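Local coordinates for UPF0201 protein MJ1564 (Methanocaldococcus jannaschii DSM 2661, PDB 2PZZ), which is of unknown function but belongs to an archaeal family that resembles RNA-binding proteins in structure, although RNA binding itself seems unlikely, at residues A[23-33]-A[44-54]; A[80-89]-A[96-107]. All blocks are in the same frame, centred on the assembly; numbering follows the deposited sequence.

Contact 1: residues A[23-33]-A[44-54]; sequences ILNIFPKAKLT and WEGKTKSVEKL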
loop_
_atom_site.group_PDB
_atom_site.type_symbol
_atom_site.label_atom_id
_atom_site.label_comp_id
_atom_site.label_asym_id
_atom_site.label_seq_id
_atom_site.Cartn_x
_atom_site.Cartn_y
_atom_site.Cartn_z
ATOM N N ILE A 23 -7.138 9.287 5.982
ATOM C CA ILE A 23 -6.654 9.947 7.193
ATOM C C ILE A 23 -7.818 10.628 7.917
ATOM O O ILE A 23 -8.039 10.402 9.102
ATOM C CB ILE A 23 -5.592 11.012 6.864
ATOM C CG1 ILE A 23 -4.339 10.321 6.298
ATOM C CG2 ILE A 23 -5.294 11.854 8.120
ATOM C CD1 ILE A 23 -3.245 11.288 5.859
ATOM N N LEU A 24 -8.570 11.448 7.185
ATOM C CA LEU A 24 -9.691 12.182 7.770
ATOM C C LEU A 24 -10.740 11.273 8.398
ATOM O O LEU A 24 -11.372 11.665 9.370
ATOM C CB LEU A 24 -10.317 13.124 6.724
ATOM C CG LEU A 24 -9.306 14.190 6.253
ATOM C CD1 LEU A 24 -9.838 14.956 5.051
ATOM C CD2 LEU A 24 -8.989 15.149 7.401
ATOM N N ASN A 25 -10.911 10.056 7.876
ATOM C CA ASN A 25 -11.885 9.136 8.464
ATOM C C ASN A 25 -11.511 8.776 9.891
ATOM O O ASN A 25 -12.377 8.389 10.680
ATOM C CB ASN A 25 -12.003 7.827 7.663
ATOM C CG ASN A 25 -12.739 8.003 6.355
ATOM O OD1 ASN A 25 -13.493 8.964 6.178
ATOM N ND2 ASN A 25 -12.533 7.068 5.427
ATOM N N ILE A 26 -10.223 8.876 10.224
ATOM C CA ILE A 26 -9.777 8.554 11.580
ATOM C C ILE A 26 -9.476 9.832 12.379
ATOM O O ILE A 26 -9.704 9.885 13.590
ATOM C CB ILE A 26 -8.509 7.662 11.560
ATOM C CG1 ILE A 26 -8.696 6.502 10.573
ATOM C CG2 ILE A 26 -8.232 7.101 12.958
ATOM C CD1 ILE A 26 -9.838 5.534 10.924
ATOM N N PHE A 27 -8.992 10.859 11.685
ATOM C CA PHE A 27 -8.640 12.131 12.299
ATOM C C PHE A 27 -9.296 13.266 11.530
ATOM O O PHE A 27 -8.622 14.019 10.844
ATOM C CB PHE A 27 -7.109 12.309 12.291
ATOM C CG PHE A 27 -6.375 11.229 13.038
ATOM C CD1 PHE A 27 -6.403 11.184 14.428
ATOM C CD2 PHE A 27 -5.693 10.224 12.348
ATOM C CE1 PHE A 27 -5.756 10.138 15.139
ATOM C CE2 PHE A 27 -5.046 9.180 13.033
ATOM C CZ PHE A 27 -5.080 9.137 14.438
ATOM N N PRO A 28 -10.630 13.413 11.659
ATOM C CA PRO A 28 -11.472 14.424 11.007
ATOM C C PRO A 28 -10.999 15.878 11.081
ATOM O O PRO A 28 -11.206 16.639 10.135
ATOM C CB PRO A 28 -12.829 14.244 11.703
ATOM C CG PRO A 28 -12.836 12.816 12.086
ATOM C CD PRO A 28 -11.429 12.639 12.626
ATOM N N LYS A 29 -10.388 16.262 12.199
ATOM C CA LYS A 29 -9.908 17.633 12.391
ATOM C C LYS A 29 -8.490 17.899 11.901
ATOM O O LYS A 29 -7.996 19.018 12.006
ATOM C CB LYS A 29 -9.968 18.023 13.873
ATOM C CG LYS A 29 -11.362 18.329 14.418
ATOM C CD LYS A 29 -12.142 17.068 14.734
ATOM C CE LYS A 29 -13.519 17.402 15.317
ATOM N NZ LYS A 29 -13.432 18.266 16.533
ATOM N N ALA A 30 -7.831 16.885 11.359
ATOM C CA ALA A 30 -6.456 17.074 10.903
ATOM C C ALA A 30 -6.286 18.112 9.798
ATOM O O ALA A 30 -7.096 18.185 8.872
ATOM C CB ALA A 30 -5.874 15.738 10.454
ATOM N N LYS A 31 -5.239 18.931 9.917
ATOM C CA LYS A 31 -4.903 19.932 8.900
ATOM C C LYS A 31 -3.846 19.219 8.070
ATOM O O LYS A 31 -2.792 18.870 8.591
ATOM C CB LYS A 31 -4.277 21.184 9.515
ATOM C CG LYS A 31 -5.255 22.237 10.003
ATOM C CD LYS A 31 -5.930 21.848 11.305
ATOM C CE LYS A 31 -6.644 23.050 11.915
ATOM N NZ LYS A 31 -7.318 22.686 13.184
ATOM N N LEU A 32 -4.110 19.013 6.785
ATOM C CA LEU A 32 -3.172 18.276 5.952
ATOM C C LEU A 32 -2.513 19.044 4.817
ATOM O O LEU A 32 -3.128 19.908 4.194
ATOM C CB LEU A 32 -3.881 17.042 5.369
ATOM C CG LEU A 32 -4.601 16.125 6.367
ATOM C CD1 LEU A 32 -5.457 15.117 5.619
ATOM C CD2 LEU A 32 -3.585 15.415 7.249
ATOM N N THR A 33 -1.248 18.721 4.558
ATOM C CA THR A 33 -0.516 19.331 3.457
ATOM C C THR A 33 0.134 18.199 2.649
ATOM O O THR A 33 0.629 17.209 3.206
ATOM C CB THR A 33 0.584 20.288 3.946
ATOM O OG1 THR A 33 1.736 19.524 4.330
ATOM C CG2 THR A 33 0.087 21.108 5.136
ATOM N N TRP A 44 1.438 12.990 2.568
ATOM C CA TRP A 44 0.565 13.909 3.285
ATOM C C TRP A 44 1.144 14.043 4.688
ATOM O O TRP A 44 1.532 13.052 5.281
ATOM C CB TRP A 44 -0.872 13.357 3.448
ATOM C CG TRP A 44 -1.749 13.455 2.246
ATOM C CD1 TRP A 44 -2.045 12.457 1.360
ATOM C CD2 TRP A 44 -2.452 14.621 1.792
ATOM N NE1 TRP A 44 -2.888 12.929 0.382
ATOM C CE2 TRP A 44 -3.156 14.252 0.624
ATOM C CE3 TRP A 44 -2.556 15.940 2.261
ATOM C CZ2 TRP A 44 -3.963 15.161 -0.089
ATOM C CZ3 TRP A 44 -3.356 16.848 1.552
ATOM C CH2 TRP A 44 -4.052 16.448 0.387
ATOM N N GLU A 45 1.199 15.262 5.207
ATOM C CA GLU A 45 1.654 15.494 6.574
ATOM C C GLU A 45 0.641 16.433 7.214
ATOM O O GLU A 45 0.102 17.314 6.548
ATOM C CB GLU A 45 3.019 16.162 6.603
ATOM C CG GLU A 45 4.157 15.235 6.291
ATOM C CD GLU A 45 5.450 15.986 6.136
ATOM O OE1 GLU A 45 5.609 16.677 5.108
ATOM O OE2 GLU A 45 6.296 15.894 7.046
ATOM N N GLY A 46 0.376 16.247 8.499
ATOM C CA GLY A 46 -0.580 17.116 9.160
ATOM C C GLY A 46 -0.692 16.871 10.642
ATOM O O GLY A 46 -0.053 15.968 11.186
ATOM N N LYS A 47 -1.523 17.668 11.302
ATOM C CA LYS A 47 -1.684 17.533 12.736
ATOM C C LYS A 47 -3.101 17.812 13.197
ATOM O O LYS A 47 -3.884 18.459 12.503
ATOM C CB LYS A 47 -0.740 18.502 13.449
ATOM C CG LYS A 47 0.706 18.461 12.955
ATOM C CD LYS A 47 1.636 19.227 13.899
ATOM C CE LYS A 47 1.504 20.738 13.752
ATOM N NZ LYS A 47 2.260 21.245 12.568
ATOM N N THR A 48 -3.414 17.301 14.382
ATOM C CA THR A 48 -4.700 17.513 15.027
ATOM C C THR A 48 -4.449 17.366 16.516
ATOM O O THR A 48 -3.481 16.726 16.922
ATOM C CB THR A 48 -5.775 16.481 14.607
ATOM O OG1 THR A 48 -6.970 16.723 15.361
ATOM C CG2 THR A 48 -5.308 15.034 14.868
ATOM N N LYS A 49 -5.317 17.966 17.320
ATOM C CA LYS A 49 -5.212 17.892 18.768
ATOM C C LYS A 49 -6.356 17.014 19.258
ATOM O O LYS A 49 -6.559 16.847 20.457
ATOM C CB LYS A 49 -5.347 19.294 19.378
ATOM C CG LYS A 49 -4.380 20.307 18.806
ATOM C CD LYS A 49 -2.972 20.084 19.330
ATOM C CE LYS A 49 -2.700 20.887 20.612
ATOM N NZ LYS A 49 -3.667 20.598 21.716
ATOM N N SER A 50 -7.110 16.453 18.324
ATOM C CA SER A 50 -8.245 15.620 18.700
ATOM C C SER A 50 -8.122 14.162 18.306
ATOM O O SER A 50 -7.870 13.857 17.152
ATOM C CB SER A 50 -9.535 16.176 18.088
ATOM O OG SER A 50 -10.596 15.256 18.277
ATOM N N VAL A 51 -8.306 13.275 19.283
ATOM C CA VAL A 51 -8.273 11.827 19.081
ATOM C C VAL A 51 -9.679 11.290 19.380
ATOM O O VAL A 51 -9.872 10.085 19.591
ATOM C CB VAL A 51 -7.271 11.123 20.039
ATOM C CG1 VAL A 51 -5.823 11.455 19.632
ATOM C CG2 VAL A 51 -7.518 11.565 21.475
ATOM N N GLU A 52 -10.656 12.193 19.401
ATOM C CA GLU A 52 -12.041 11.820 19.679
ATOM C C GLU A 52 -12.571 10.741 18.741
ATOM O O GLU A 52 -13.106 9.735 19.190
ATOM C CB GLU A 52 -12.946 13.056 19.604
ATOM C CG GLU A 52 -12.860 13.951 20.832
ATOM C CD GLU A 52 -13.404 15.348 20.578
ATOM O OE1 GLU A 52 -14.501 15.470 19.982
ATOM O OE2 GLU A 52 -12.730 16.328 20.982
ATOM N N LYS A 53 -12.424 10.948 17.441
ATOM C CA LYS A 53 -12.904 9.967 16.478
ATOM C C LYS A 53 -12.209 8.621 16.694
ATOM O O LYS A 53 -12.860 7.571 16.716
ATOM C CB LYS A 53 -12.663 10.472 15.055
ATOM C CG LYS A 53 -13.183 9.551 13.959
ATOM C CD LYS A 53 -14.695 9.381 14.036
ATOM C CE LYS A 53 -15.244 8.751 12.764
ATOM N NZ LYS A 53 -16.712 8.495 12.859
ATOM N N LEU A 54 -10.887 8.648 16.853
ATOM C CA LEU A 54 -10.128 7.415 17.076
ATOM C C LEU A 54 -10.678 6.659 18.286
ATOM O O LEU A 54 -10.865 5.437 18.235
ATOM C CB LEU A 54 -8.636 7.732 17.299
ATOM C CG LEU A 54 -7.721 6.580 17.745
ATOM C CD1 LEU A 54 -7.741 5.481 16.699
ATOM C CD2 LEU A 54 -6.280 7.103 17.959
HETATM O O HOH W 1 -9.504 10.986 15.972
#

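Contact 2: residues A[80-89]-A[96-107]; sequences TKFYLNKQAA and FDIDTHGGIFVK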
loop_
_atom_site.group_PDB
_atom_site.type_symbol
_atom_site.label_atom_id
_atom_site.label_comp_id
_atom_site.label_asym_id
_atom_site.label_seq_id
_atom_site.Cartn_x
_atom_site.Cartn_y
_atom_site.Cartn_z
ATOM N N THR A 80 4.002 8.411 22.011
ATOM C CA THR A 80 3.783 7.040 21.575
ATOM C C THR A 80 3.543 7.134 20.078
ATOM O O THR A 80 3.141 8.180 19.572
ATOM C CB THR A 80 2.574 6.361 22.262
ATOM O OG1 THR A 80 2.564 4.970 21.908
ATOM C CG2 THR A 80 1.254 6.995 21.826
ATOM N N LYS A 81 3.820 6.057 19.359
ATOM C CA LYS A 81 3.631 6.067 17.916
ATOM C C LYS A 81 3.137 4.704 17.469
ATOM O O LYS A 81 3.237 3.730 18.211
ATOM C CB LYS A 81 4.947 6.409 17.220
ATOM C CG LYS A 81 6.069 5.440 17.526
ATOM C CD LYS A 81 7.425 6.016 17.126
ATOM C CE LYS A 81 8.554 5.034 17.435
ATOM N NZ LYS A 81 9.902 5.656 17.251
ATOM N N PHE A 82 2.579 4.653 16.265
ATOM C CA PHE A 82 2.054 3.417 15.707
ATOM C C PHE A 82 1.601 3.707 14.294
ATOM O O PHE A 82 1.580 4.862 13.855
ATOM C CB PHE A 82 0.876 2.912 16.554
ATOM C CG PHE A 82 -0.243 3.912 16.683
ATOM C CD1 PHE A 82 -1.267 3.961 15.736
ATOM C CD2 PHE A 82 -0.251 4.833 17.730
ATOM C CE1 PHE A 82 -2.288 4.912 15.824
ATOM C CE2 PHE A 82 -1.271 5.797 17.829
ATOM C CZ PHE A 82 -2.291 5.834 16.872
ATOM N N TYR A 83 1.239 2.653 13.582
ATOM C CA TYR A 83 0.787 2.779 12.210
ATOM C C TYR A 83 -0.654 2.329 12.101
ATOM O O TYR A 83 -1.134 1.581 12.941
ATOM C CB TYR A 83 1.649 1.919 11.287
ATOM C CG TYR A 83 3.031 2.477 11.048
ATOM C CD1 TYR A 83 4.048 2.318 11.988
ATOM C CD2 TYR A 83 3.316 3.181 9.885
ATOM C CE1 TYR A 83 5.320 2.849 11.768
ATOM C CE2 TYR A 83 4.580 3.715 9.653
ATOM C CZ TYR A 83 5.574 3.542 10.599
ATOM O OH TYR A 83 6.820 4.065 10.358
ATOM N N LEU A 84 -1.350 2.815 11.080
ATOM C CA LEU A 84 -2.735 2.424 10.846
ATOM C C LEU A 84 -2.798 1.893 9.430
ATOM O O LEU A 84 -2.133 2.420 8.521
ATOM C CB LEU A 84 -3.686 3.612 10.986
ATOM C CG LEU A 84 -3.871 4.175 12.397
ATOM C CD1 LEU A 84 -4.862 5.334 12.362
ATOM C CD2 LEU A 84 -4.361 3.079 13.325
ATOM N N ASN A 85 -3.586 0.844 9.239
ATOM C CA ASN A 85 -3.727 0.274 7.910
ATOM C C ASN A 85 -4.455 1.313 7.068
ATOM O O ASN A 85 -5.511 1.816 7.450
ATOM C CB ASN A 85 -4.540 -1.005 7.968
ATOM C CG ASN A 85 -4.622 -1.681 6.627
ATOM O OD1 ASN A 85 -5.002 -1.060 5.621
ATOM N ND2 ASN A 85 -4.251 -2.953 6.591
ATOM N N LYS A 86 -3.878 1.637 5.924
ATOM C CA LYS A 86 -4.431 2.640 5.030
ATOM C C LYS A 86 -5.722 2.184 4.347
ATOM O O LYS A 86 -6.617 3.002 4.094
ATOM C CB LYS A 86 -3.358 3.006 3.992
ATOM C CG LYS A 86 -3.494 4.368 3.373
ATOM C CD LYS A 86 -2.125 4.982 3.042
ATOM C CE LYS A 86 -1.264 4.063 2.199
ATOM N NZ LYS A 86 -0.187 4.804 1.469
ATOM N N GLN A 87 -5.823 0.883 4.069
ATOM C CA GLN A 87 -6.993 0.328 3.387
ATOM C C GLN A 87 -8.165 0.188 4.348
ATOM O O GLN A 87 -9.314 0.457 3.990
ATOM C CB GLN A 87 -6.628 -1.024 2.758
ATOM C CG GLN A 87 -5.292 -0.978 1.994
ATOM C CD GLN A 87 -5.240 0.165 0.991
ATOM O OE1 GLN A 87 -4.167 0.713 0.701
ATOM N NE2 GLN A 87 -6.397 0.531 0.450
ATOM N N ALA A 88 -7.874 -0.221 5.576
ATOM C CA ALA A 88 -8.918 -0.334 6.580
ATOM C C ALA A 88 -9.427 1.078 6.879
ATOM O O ALA A 88 -10.630 1.309 7.021
ATOM C CB ALA A 88 -8.363 -0.971 7.838
ATOM N N ALA A 89 -8.501 2.029 6.948
ATOM C CA ALA A 89 -8.848 3.410 7.240
ATOM C C ALA A 89 -9.733 4.002 6.150
ATOM O O ALA A 89 -10.626 4.818 6.421
ATOM C CB ALA A 89 -7.583 4.249 7.397
ATOM N N PHE A 96 -4.215 -1.840 13.052
ATOM C CA PHE A 96 -2.808 -1.544 13.322
ATOM C C PHE A 96 -1.698 -2.187 12.472
ATOM O O PHE A 96 -0.514 -1.937 12.705
ATOM C CB PHE A 96 -2.545 -1.802 14.802
ATOM C CG PHE A 96 -3.352 -0.926 15.704
ATOM C CD1 PHE A 96 -3.124 0.454 15.742
ATOM C CD2 PHE A 96 -4.369 -1.460 16.488
ATOM C CE1 PHE A 96 -3.904 1.290 16.552
ATOM C CE2 PHE A 96 -5.145 -0.633 17.296
ATOM C CZ PHE A 96 -4.909 0.746 17.324
ATOM N N ASP A 97 -2.057 -2.997 11.489
ATOM C CA ASP A 97 -1.046 -3.615 10.631
ATOM C C ASP A 97 -0.747 -2.689 9.448
ATOM O O ASP A 97 -1.665 -2.119 8.860
ATOM C CB ASP A 97 -1.561 -4.953 10.115
ATOM C CG ASP A 97 -2.830 -4.802 9.308
ATOM O OD1 ASP A 97 -3.714 -4.040 9.752
ATOM O OD2 ASP A 97 -2.945 -5.441 8.239
ATOM N N ILE A 98 0.528 -2.521 9.105
ATOM C CA ILE A 98 0.879 -1.665 7.977
ATOM C C ILE A 98 0.446 -2.369 6.694
ATOM O O ILE A 98 0.817 -3.520 6.460
ATOM C CB ILE A 98 2.419 -1.398 7.879
ATOM C CG1 ILE A 98 2.924 -0.625 9.103
ATOM C CG2 ILE A 98 2.729 -0.603 6.622
ATOM C CD1 ILE A 98 3.234 -1.499 10.294
ATOM N N ASP A 99 -0.343 -1.690 5.869
ATOM C CA ASP A 99 -0.789 -2.285 4.614
ATOM C C ASP A 99 0.359 -2.276 3.606
ATOM O O ASP A 99 1.417 -1.687 3.857
ATOM C CB ASP A 99 -1.985 -1.519 4.036
ATOM C CG ASP A 99 -1.663 -0.069 3.748
ATOM O OD1 ASP A 99 -1.510 0.706 4.718
ATOM O OD2 ASP A 99 -1.561 0.290 2.553
ATOM N N THR A 100 0.142 -2.932 2.468
ATOM C CA THR A 100 1.150 -3.010 1.414
ATOM C C THR A 100 1.613 -1.624 0.964
ATOM O O THR A 100 2.718 -1.465 0.433
ATOM C CB THR A 100 0.596 -3.750 0.170
ATOM O OG1 THR A 100 0.179 -5.072 0.537
ATOM C CG2 THR A 100 1.655 -3.848 -0.907
ATOM N N HIS A 101 0.766 -0.620 1.175
ATOM C CA HIS A 101 1.105 0.729 0.747
ATOM C C HIS A 101 1.687 1.696 1.784
ATOM O O HIS A 101 1.723 2.898 1.549
ATOM C CB HIS A 101 -0.100 1.349 0.031
ATOM C CG HIS A 101 -0.366 0.741 -1.312
ATOM N ND1 HIS A 101 -0.397 -0.621 -1.518
ATOM C CD2 HIS A 101 -0.593 1.306 -2.519
ATOM C CE1 HIS A 101 -0.628 -0.870 -2.794
ATOM N NE2 HIS A 101 -0.752 0.282 -3.424
ATOM N N GLY A 102 2.150 1.181 2.919
ATOM C CA GLY A 102 2.781 2.053 3.900
ATOM C C GLY A 102 2.071 2.398 5.191
ATOM O O GLY A 102 2.720 2.701 6.195
ATOM N N GLY A 103 0.745 2.369 5.192
ATOM C CA GLY A 103 0.032 2.705 6.409
ATOM C C GLY A 103 0.127 4.188 6.716
ATOM O O GLY A 103 0.744 4.957 5.971
ATOM N N ILE A 104 -0.513 4.592 7.809
ATOM C CA ILE A 104 -0.518 5.974 8.241
ATOM C C ILE A 104 0.315 5.977 9.515
ATOM O O ILE A 104 -0.006 5.282 10.467
ATOM C CB ILE A 104 -1.966 6.483 8.574
ATOM C CG1 ILE A 104 -2.866 6.430 7.324
ATOM C CG2 ILE A 104 -1.923 7.939 9.050
ATOM C CD1 ILE A 104 -3.225 5.049 6.890
ATOM N N PHE A 105 1.399 6.740 9.516
ATOM C CA PHE A 105 2.273 6.814 10.677
ATOM C C PHE A 105 1.720 7.858 11.639
ATOM O O PHE A 105 1.585 9.017 11.272
ATOM C CB PHE A 105 3.682 7.204 10.228
ATOM C CG PHE A 105 4.649 7.366 11.358
ATOM C CD1 PHE A 105 4.644 6.472 12.422
ATOM C CD2 PHE A 105 5.586 8.393 11.343
ATOM C CE1 PHE A 105 5.567 6.595 13.468
ATOM C CE2 PHE A 105 6.513 8.530 12.375
ATOM C CZ PHE A 105 6.504 7.627 13.443
ATOM N N VAL A 106 1.419 7.438 12.864
ATOM C CA VAL A 106 0.836 8.322 13.872
ATOM C C VAL A 106 1.642 8.507 15.156
ATOM O O VAL A 106 2.006 7.535 15.824
ATOM C CB VAL A 106 -0.561 7.821 14.318
ATOM C CG1 VAL A 106 -1.146 8.791 15.338
ATOM C CG2 VAL A 106 -1.487 7.658 13.113
ATOM N N LYS A 107 1.851 9.767 15.525
ATOM C CA LYS A 107 2.591 10.107 16.738
ATOM C C LYS A 107 1.751 11.011 17.640
ATOM O O LYS A 107 1.324 12.099 17.239
ATOM C CB LYS A 107 3.889 10.827 16.361
ATOM C CG LYS A 107 4.979 10.769 17.411
ATOM C CD LYS A 107 6.138 11.706 17.064
ATOM C CE LYS A 107 6.659 11.490 15.649
ATOM N NZ LYS A 107 7.329 10.169 15.501
#

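Contact 1: residues A[23-33]-A[44-54]
Thr48 presses into the turn 27-30 that leads from helix 16-26 to strand 31-36, and each of its side-chain atoms meets a different residue there. CB lies 3.8 Å from Ala30 CA. OG1, trans to the backbone N (chi1 176°), passes Lys29 CB at 3.6 Å. The same oxygen accepts a nearly straight bond of 3.0 Å from Ser50 N, closing an ST turn. The other branch, CG2, reaches Phe27 CD1 at 4.0 Å, the two side chains crossing at about a right angle. With an alanine here, Ser50 N would probably lose its acceptor and a gap would open beside the Phe27 ring. That ring has Ser50 O at its edge, Ile26 CG2 over one face and Leu54 alongside. A second ST turn follows, Ser50 OG accepting from Glu52 N where helix 52-60 begins. The helix is tied back to 23-33 by a water that donates to Ile26 O (2.6 Å) and accepts from Leu54 N (2.9 Å), while Lys53 CB abuts Pro28 CD tightly at 3.5 Å. Beyond the turn the chain enters a beta hairpin whose strands run antiparallel at 161°, with Lys31-Lys47 and Thr33-Glu45 as hydrogen-bonded pairs. Between them, Gly46 faces Leu32, and a CB on it would collide with Leu32 CD2. Leu32 CB in turn rests 3.6 Å from Trp44 CE3. Strand 31-36 is the outermost strand of the sheet within the chain, and strand 42-48 bonds on its other side to strand 3-10. Helix 16-26 packs on the sheet face bearing Trp44, whose NE1 donates to Lys16 O, while Ile26 and Phe27 extend to Leu84 of strand 79-84.

Contact 2: residues A[80-89]-A[96-107]
Across the antiparallel pair of strands 79-84 and 104-109, Phe82 CG sits between its own N and carbonyl carbon (chi1 57°), a torsion that lays the ring over Val106 CB in a CH-pi contact of 3.9 Å from CB to the ring centroid. On the other sheet face Phe105, its CG trans to N (chi1 178°), forms an offset stack with Tyr83, the centroids 4.9 Å apart. Phe82-Val106 and Leu84-Ile104 are the hydrogen-bonded pairs of the two strands. Phe96 points its edge at the Phe82 ring in an offset edge-to-face pair with planes 82° apart, and its CE1 touches Leu84 CD2. Helix 64-73 packs against both these phenylalanines.

Where strand 79-84 gives way to helix 86-90, Asn85 is the N-cap: its OD1 accepts from both Gln87 N and Ala88 N, while ND2 makes a weak bond to Asp97 OD2. Asp99 divides its carboxylate between the two segments. OD1 takes Lys86 N at 2.8 Å from above the carboxylate plane, and OD2 takes His101 N to close an Asx turn. Lys86 and His101 also pack on the second subunit. Lys86 NZ makes a salt bridge with Glu14 of its own chain and a 2.7 Å bond to His101 O, approached from above its carbonyl plane.

Overall arrangement
The two contacts bind opposite edges of one antiparallel sheet, as counted within the chain: contact 1 joins outermost strand 31-36 to 42-48, contact 2 joins outermost strand 79-84 to 104-109, and strand 3-10 runs between the inner pair. Both are partly buried. Contact 1 has lysine-rich exposed positions and uses a bridging water and two ST turns; contact 2 has two aromatic pairs across its segments, where contact 1 has none, and adds a charged loop near the second subunit, whereas contact 1 touches no other chain of the assembly. Their buried sides merge where Phe27 CE2 packs against Val106 CG2 and Ile26 CG2 against Leu84 CD1, and Asn25 ND2 probably donates to Ala89 O, linking helix 16-26 with helix 86-90.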